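PDB 2WB0: E2A dna-binding protein from Human adenovirus 5, which binds single-stranded DNA and, by forming multimers, unwinds the template without ATP during strand-displacement replication of the viral genome. Local coordinates for residues A[79-84]-A[322-327]; A[194-199]-A[271-276]; A[233-238]-A[338-343]. One frame throughout, in Å; residues are numbered along the deposited sequence.

In the fold
The three contacts are spread across one chain and none touches another. The centre of contact 2, a helix laid across a strand, is about 11 Å from the centre of the chain, those of contacts 1 and 3 about 20 and 21 Å. Along the sequence contact 2 is nested inside the loop closed by contact 1, while contact 3 crosses both. Two zinc ions help to place them: the Phe196 side chain of contact 2 is about 12 Å from a bound zinc, and that of Phe234 in contact 3 about 6 Å. Contact 1 lies away from both metal sites, and its centre is about 27 Å from that of contact 2.

Contact 1 of 3, residues A[79-84]-A[322-327]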
# COMPACT_ATOMS: atom_id res chain seq x y z
N LEU A 79 -4.17 1.19 19.53
CA LEU A 79 -3.64 1.45 20.86
C LEU A 79 -3.52 2.94 21.14
O LEU A 79 -3.98 3.43 22.18
CB LEU A 79 -2.27 0.81 20.99
CG LEU A 79 -1.84 -0.38 21.82
CD1 LEU A 79 -2.87 -1.07 22.79
CD2 LEU A 79 -1.10 -1.35 20.96
N GLN A 80 -2.99 3.70 20.18
CA GLN A 80 -2.94 5.16 20.29
C GLN A 80 -4.35 5.76 20.43
O GLN A 80 -4.58 6.61 21.32
CB GLN A 80 -2.21 5.74 19.06
CG GLN A 80 -0.72 5.47 19.12
CD GLN A 80 0.03 6.14 17.93
OE1 GLN A 80 -0.57 6.82 17.10
NE2 GLN A 80 1.34 5.92 17.86
N SER A 81 -5.28 5.36 19.55
CA SER A 81 -6.66 5.78 19.67
C SER A 81 -7.27 5.42 21.05
O SER A 81 -7.85 6.28 21.67
CB SER A 81 -7.54 5.29 18.50
OG SER A 81 -6.97 5.68 17.21
N PHE A 82 -7.09 4.18 21.52
CA PHE A 82 -7.63 3.73 22.81
C PHE A 82 -7.16 4.69 23.93
O PHE A 82 -7.98 5.23 24.73
CB PHE A 82 -7.16 2.33 23.12
CG PHE A 82 -7.45 1.85 24.53
CD1 PHE A 82 -8.76 1.50 24.91
CD2 PHE A 82 -6.42 1.60 25.41
CE1 PHE A 82 -9.03 1.02 26.19
CE2 PHE A 82 -6.68 1.10 26.73
CZ PHE A 82 -7.98 0.81 27.10
N ALA A 83 -5.84 4.84 23.97
CA ALA A 83 -5.14 5.65 25.00
C ALA A 83 -5.28 7.17 24.85
O ALA A 83 -4.96 7.93 25.77
CB ALA A 83 -3.70 5.29 24.99
N GLU A 84 -5.71 7.60 23.68
CA GLU A 84 -5.70 9.00 23.27
C GLU A 84 -4.29 9.61 23.27
O GLU A 84 -4.09 10.78 23.71
CB GLU A 84 -6.65 9.81 24.15
CG GLU A 84 -8.06 9.19 24.21
CD GLU A 84 -9.04 10.18 24.80
OE1 GLU A 84 -9.32 10.08 26.01
OE2 GLU A 84 -9.46 11.09 24.07
N PRO A 322 -11.80 1.35 19.35
CA PRO A 322 -11.78 2.82 19.25
C PRO A 322 -12.03 3.28 17.80
O PRO A 322 -11.82 2.48 16.83
CB PRO A 322 -10.32 3.19 19.62
CG PRO A 322 -9.76 2.02 20.22
CD PRO A 322 -10.52 0.81 19.84
N ARG A 323 -12.50 4.51 17.66
CA ARG A 323 -12.46 5.21 16.39
C ARG A 323 -11.00 5.24 15.88
O ARG A 323 -10.05 5.50 16.65
CB ARG A 323 -12.94 6.62 16.61
CG ARG A 323 -13.15 7.45 15.37
CD ARG A 323 -13.96 8.65 15.73
NE ARG A 323 -13.55 9.75 14.88
CZ ARG A 323 -13.97 9.91 13.62
NH1 ARG A 323 -14.85 9.04 13.07
NH2 ARG A 323 -13.53 10.94 12.92
N MET A 324 -10.81 4.96 14.58
CA MET A 324 -9.41 4.98 14.04
C MET A 324 -9.60 5.40 12.63
O MET A 324 -10.29 4.72 11.86
CB MET A 324 -8.76 3.57 14.15
CG MET A 324 -7.19 3.51 13.94
SD MET A 324 -6.78 3.79 12.21
CE MET A 324 -7.16 2.18 11.55
N VAL A 325 -9.09 6.57 12.28
CA VAL A 325 -9.29 7.14 10.95
C VAL A 325 -7.99 6.99 10.15
O VAL A 325 -6.96 7.57 10.52
CB VAL A 325 -9.58 8.68 11.06
CG1 VAL A 325 -9.72 9.36 9.66
CG2 VAL A 325 -10.81 8.94 11.98
N VAL A 326 -8.03 6.23 9.05
CA VAL A 326 -6.94 6.30 8.06
C VAL A 326 -7.20 7.54 7.23
O VAL A 326 -8.30 7.66 6.67
CB VAL A 326 -7.01 5.10 7.14
CG1 VAL A 326 -5.88 5.18 6.12
CG2 VAL A 326 -6.90 3.84 7.99
N PRO A 327 -6.23 8.47 7.13
CA PRO A 327 -6.45 9.77 6.49
C PRO A 327 -6.87 9.63 5.03
O PRO A 327 -6.31 8.79 4.29
CB PRO A 327 -5.08 10.42 6.50
CG PRO A 327 -4.25 9.65 7.35
CD PRO A 327 -4.88 8.37 7.72
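The C-terminal end of helix 64-83, closed by a Schellman motif with Glu84 as its C-prime residue, meets the extended segment 322-327 through Ser81, Phe82, Pro322, Arg323 and Met324. The proline ring lies against the last turn: Pro322 CG is 3.7 Å from the backbone N of Phe82 and also touches Phe82 CB. Pro322 CB is 3.7 Å from Ser81 CB. Phe82 thus offers its CB to the proline, and its ring, set anti to the backbone N (chi1 170°), leads away towards Lys10, with which it makes a cation-pi contact, and Phe318. One residue back on the helix, Ser81 points at the other segment. Its CB lies 3.1 Å from Arg323 O, and OG sits 3.9 Å from Met324 CG. That hydroxyl is hydrogen-bonded to Ala77 O within its own helix. Met324 brings only the root of its side chain here, for its bent chain carries the sulfur away, and the residue also packs on Leu307 of helix 300-315. Across the two segments the contact is therefore van der Waals in character: proline carbons rest on a helix end, and the serine's polar group is satisfied by its own helix.

Contact 2 of 3, residues A[194-199]-A[271-276]; sequences VAFKQI and ALIVFQ
A helix packed at right angles on a strand forms this buried contact: helix 189-206 crosses the start of strand 271-276, with the axes of the short segments 6.3 Å apart at closest approach and at 90° to each other. The two elements belong to the two zinc-binding family regions, so the crossing packs one against the other. The close passage is consistent with the small side chains of Ala195 and Ala271, which meet at the crossing. Ala195 CA approaches Ala271 O at 3.3 Å in a CA-H...O contact, and the Ala195 methyl rests on the strand backbone where Leu272 passes into Ile273. Val194 closes one end by setting CG1 3.6 Å from Ala271 CB.

Ile273 bends its side chain toward the helix. With CG1 anti to its own carbonyl carbon (chi1 -69°) and the chain then extended, it lays CG1 along the Ala195 methyl and delivers CD1 over a face of the Phe196 ring, 3.7 Å from the centroid and 16° off the ring normal. This is a CH-pi contact, and the same methyl also meets Ile199 CG2 at 3.9 Å.

Leu272 CD1 touches the Gln198 amide, 3.5 Å from CD, the two side chains crossing at a slant; Gln198 OE1 is hydrogen-bonded to Ser266 OG. A water gives Ile273 N an acceptor at 3.0 Å and donates to Ala195 O at 2.8 Å, a second bond for an oxygen that already takes the helical one from Ile199 N. Gln198 NE2 adds a weak bond to this water.

Strand 271-276 is the middle strand of an antiparallel sheet, between strands 242-246 and 297-299. Around the crossing, Ala195 also touches Pro244 of strand 242-246, Ile199 reaches Leu217 of strand 216-220, and Ala300 at the start of helix 300-315 packs against both Ile199 and Ile273.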
# COMPACT_ATOMS: atom_id res chain seq x y z
N VAL A 194 -8.76 -4.02 -14.36
CA VAL A 194 -9.20 -5.28 -13.71
C VAL A 194 -8.87 -5.28 -12.21
O VAL A 194 -9.71 -5.61 -11.40
CB VAL A 194 -8.58 -6.49 -14.39
CG1 VAL A 194 -8.86 -7.76 -13.56
CG2 VAL A 194 -9.17 -6.67 -15.78
N ALA A 195 -7.63 -4.89 -11.84
CA ALA A 195 -7.21 -4.89 -10.40
C ALA A 195 -7.98 -3.89 -9.51
O ALA A 195 -8.24 -4.14 -8.29
CB ALA A 195 -5.69 -4.58 -10.32
N PHE A 196 -8.31 -2.73 -10.07
CA PHE A 196 -9.19 -1.83 -9.34
C PHE A 196 -10.63 -2.37 -9.21
O PHE A 196 -11.27 -2.18 -8.19
CB PHE A 196 -9.19 -0.41 -9.92
CG PHE A 196 -7.90 0.40 -9.59
CD1 PHE A 196 -7.80 1.16 -8.43
CD2 PHE A 196 -6.84 0.39 -10.46
CE1 PHE A 196 -6.67 1.91 -8.15
CE2 PHE A 196 -5.66 1.14 -10.18
CZ PHE A 196 -5.61 1.90 -8.99
N LYS A 197 -11.12 -3.05 -10.25
CA LYS A 197 -12.46 -3.65 -10.14
C LYS A 197 -12.45 -4.73 -9.07
O LYS A 197 -13.46 -4.94 -8.37
CB LYS A 197 -12.88 -4.28 -11.48
CG LYS A 197 -13.42 -3.19 -12.46
CD LYS A 197 -13.85 -3.83 -13.81
CE LYS A 197 -14.77 -2.91 -14.63
NZ LYS A 197 -14.70 -3.28 -16.08
N GLN A 198 -11.32 -5.45 -8.99
CA GLN A 198 -11.14 -6.55 -8.03
C GLN A 198 -11.21 -6.01 -6.62
O GLN A 198 -11.92 -6.59 -5.80
CB GLN A 198 -9.79 -7.27 -8.26
CG GLN A 198 -9.59 -8.62 -7.45
CD GLN A 198 -9.37 -8.44 -5.96
OE1 GLN A 198 -9.69 -9.36 -5.15
NE2 GLN A 198 -8.74 -7.30 -5.58
N ILE A 199 -10.52 -4.90 -6.32
CA ILE A 199 -10.52 -4.44 -4.92
C ILE A 199 -11.91 -3.90 -4.54
O ILE A 199 -12.41 -4.16 -3.43
CB ILE A 199 -9.36 -3.42 -4.60
CG1 ILE A 199 -9.29 -3.20 -3.07
CG2 ILE A 199 -9.54 -2.09 -5.33
CD1 ILE A 199 -8.98 -4.54 -2.28
N ALA A 271 -6.94 -9.94 -11.30
CA ALA A 271 -5.66 -9.19 -11.18
C ALA A 271 -5.74 -8.47 -9.84
O ALA A 271 -6.83 -8.06 -9.41
CB ALA A 271 -5.46 -8.13 -12.33
N LEU A 272 -4.61 -8.40 -9.13
CA LEU A 272 -4.53 -7.71 -7.86
C LEU A 272 -3.68 -6.45 -7.98
O LEU A 272 -2.67 -6.43 -8.67
CB LEU A 272 -3.83 -8.61 -6.83
CG LEU A 272 -4.73 -9.54 -6.00
CD1 LEU A 272 -6.18 -9.79 -6.42
CD2 LEU A 272 -4.08 -10.53 -5.09
N ILE A 273 -4.07 -5.41 -7.23
CA ILE A 273 -3.19 -4.24 -7.05
C ILE A 273 -2.14 -4.73 -6.03
O ILE A 273 -2.47 -5.27 -4.97
CB ILE A 273 -3.99 -3.08 -6.38
CG1 ILE A 273 -5.02 -2.52 -7.37
CG2 ILE A 273 -2.97 -2.00 -5.73
CD1 ILE A 273 -5.99 -1.43 -6.79
N VAL A 274 -0.87 -4.49 -6.33
CA VAL A 274 0.16 -4.85 -5.42
C VAL A 274 1.04 -3.62 -5.10
O VAL A 274 1.51 -2.95 -6.02
CB VAL A 274 1.06 -5.95 -6.03
CG1 VAL A 274 2.21 -6.27 -5.09
CG2 VAL A 274 0.26 -7.23 -6.37
N PHE A 275 1.29 -3.35 -3.81
CA PHE A 275 2.07 -2.26 -3.34
C PHE A 275 3.49 -2.75 -3.03
O PHE A 275 3.62 -3.74 -2.30
CB PHE A 275 1.46 -1.65 -2.04
CG PHE A 275 0.03 -1.16 -2.22
CD1 PHE A 275 -0.25 -0.05 -3.05
CD2 PHE A 275 -1.00 -1.81 -1.56
CE1 PHE A 275 -1.57 0.38 -3.22
CE2 PHE A 275 -2.33 -1.39 -1.73
CZ PHE A 275 -2.60 -0.27 -2.55
N GLN A 276 4.51 -2.03 -3.52
CA GLN A 276 5.90 -2.38 -3.25
C GLN A 276 6.60 -1.16 -2.75
O GLN A 276 5.94 -0.13 -2.47
CB GLN A 276 6.62 -2.96 -4.53
CG GLN A 276 6.03 -4.32 -4.87
CD GLN A 276 6.36 -4.83 -6.25
OE1 GLN A 276 7.30 -5.65 -6.42
NE2 GLN A 276 5.64 -4.37 -7.24
O HOH W 1 -6.91 -5.55 -6.30

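Contact 3 of 3, residues A[233-238]-A[338-343]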
# COMPACT_ATOMS: atom_id res chain seq x y z
N PRO A 233 16.09 12.39 2.61
CA PRO A 233 15.39 12.57 1.33
C PRO A 233 15.94 11.60 0.30
O PRO A 233 17.13 11.30 0.32
CB PRO A 233 15.82 13.99 0.89
CG PRO A 233 16.19 14.69 2.16
CD PRO A 233 16.68 13.66 3.11
N PHE A 234 15.07 11.12 -0.59
CA PHE A 234 15.53 10.29 -1.69
C PHE A 234 14.78 10.68 -2.96
O PHE A 234 13.73 11.33 -2.93
CB PHE A 234 15.35 8.78 -1.40
CG PHE A 234 13.95 8.40 -0.93
CD1 PHE A 234 12.93 8.15 -1.87
CD2 PHE A 234 13.67 8.21 0.42
CE1 PHE A 234 11.60 7.79 -1.48
CE2 PHE A 234 12.33 7.85 0.85
CZ PHE A 234 11.31 7.58 -0.13
N LEU A 235 15.34 10.30 -4.09
CA LEU A 235 14.78 10.78 -5.35
C LEU A 235 13.78 9.77 -5.87
O LEU A 235 13.63 8.69 -5.31
CB LEU A 235 15.93 10.93 -6.34
CG LEU A 235 16.69 12.27 -6.54
CD1 LEU A 235 16.21 13.44 -5.69
CD2 LEU A 235 18.11 12.01 -6.37
N GLY A 236 13.08 10.10 -6.95
CA GLY A 236 12.10 9.14 -7.54
C GLY A 236 10.75 9.21 -6.85
O GLY A 236 10.32 10.28 -6.33
N ARG A 237 10.07 8.08 -6.83
CA ARG A 237 8.66 8.09 -6.39
C ARG A 237 8.65 8.23 -4.86
O ARG A 237 9.56 7.74 -4.24
CB ARG A 237 8.03 6.77 -6.83
CG ARG A 237 6.53 6.60 -6.42
CD ARG A 237 5.99 5.22 -6.91
NE ARG A 237 6.06 5.09 -8.37
CZ ARG A 237 7.02 4.48 -9.11
NH1 ARG A 237 8.11 3.90 -8.59
NH2 ARG A 237 6.88 4.47 -10.45
N GLN A 238 7.64 8.90 -4.29
CA GLN A 238 7.58 9.26 -2.85
C GLN A 238 6.51 8.51 -2.08
O GLN A 238 6.22 8.82 -0.91
CB GLN A 238 7.35 10.76 -2.75
CG GLN A 238 8.51 11.56 -3.43
CD GLN A 238 9.82 11.31 -2.79
OE1 GLN A 238 9.98 11.57 -1.60
NE2 GLN A 238 10.78 10.78 -3.54
N ARG A 338 10.25 12.94 -7.43
CA ARG A 338 11.46 13.73 -7.42
C ARG A 338 12.36 13.33 -8.52
O ARG A 338 13.14 12.37 -8.44
CB ARG A 338 12.18 13.69 -6.06
CG ARG A 338 11.25 14.25 -4.94
CD ARG A 338 11.97 14.32 -3.56
NE ARG A 338 13.07 15.35 -3.59
CZ ARG A 338 14.34 15.14 -3.25
NH1 ARG A 338 14.77 13.95 -2.81
NH2 ARG A 338 15.19 16.13 -3.39
N ASN A 339 12.30 14.16 -9.55
CA ASN A 339 12.93 13.79 -10.79
C ASN A 339 14.34 14.37 -10.83
O ASN A 339 14.56 15.45 -10.34
CB ASN A 339 12.14 14.38 -11.98
CG ASN A 339 12.68 13.87 -13.27
OD1 ASN A 339 12.92 12.65 -13.40
ND2 ASN A 339 13.00 14.77 -14.20
N VAL A 340 15.28 13.65 -11.42
CA VAL A 340 16.52 14.31 -11.78
C VAL A 340 16.73 14.02 -13.28
O VAL A 340 16.58 12.92 -13.70
CB VAL A 340 17.71 13.98 -10.77
CG1 VAL A 340 17.89 12.50 -10.58
CG2 VAL A 340 19.03 14.71 -11.24
N SER A 341 16.91 15.06 -14.11
CA SER A 341 17.03 14.85 -15.61
C SER A 341 18.43 15.20 -15.99
O SER A 341 18.83 16.37 -15.88
CB SER A 341 16.02 15.73 -16.41
OG SER A 341 15.79 15.20 -17.78
N LEU A 342 19.24 14.20 -16.32
CA LEU A 342 20.62 14.49 -16.70
C LEU A 342 20.84 14.17 -18.17
O LEU A 342 20.68 13.02 -18.61
CB LEU A 342 21.63 13.78 -15.80
CG LEU A 342 22.15 14.32 -14.46
CD1 LEU A 342 21.36 15.51 -13.93
CD2 LEU A 342 22.19 13.18 -13.45
N PRO A 343 21.24 15.18 -18.94
CA PRO A 343 21.58 14.91 -20.33
C PRO A 343 22.66 13.82 -20.41
O PRO A 343 23.58 13.80 -19.60
CB PRO A 343 22.15 16.24 -20.81
CG PRO A 343 21.40 17.26 -19.92
CD PRO A 343 21.51 16.59 -18.57
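Gly236 O is gripped by two donors coming from opposite faces of its carbonyl plane: Arg338 N, at 2.9 Å and almost straight, and Gln238 NE2, also at 2.9 Å. With the return bond from Gly236 N to Arg338 O at 2.7 Å, the first of these makes an isolated antiparallel beta bridge, a hydrogen-bonded pair that ties the C-terminal tail to the loop between strands 216-220 and 242-246. Gln238, bent at chi2 (-62°), folds its amide back over its own loop, where NE2 also donates to Phe234 O at 3.1 Å from above the carbonyl plane. The aliphatic part of Arg338 runs past this amide, whose plane stands 88° from that of the guanidinium. The Arg338 chain then turns at chi3 (67°) and brings NH1 to Phe234 O, a weak bond of 2.8 Å. Phe234 itself sits beside the second zinc site, its side chain about 4 Å from that of Cys225, so the tail is held to a loop that packs against the metal ligands. Leu235 CG meets Val340 CG1 at 4.2 Å, and Leu235 CD1 lies over one face of the Arg338 guanidinium, offset toward its rim and 3.5 Å from Arg338 CZ.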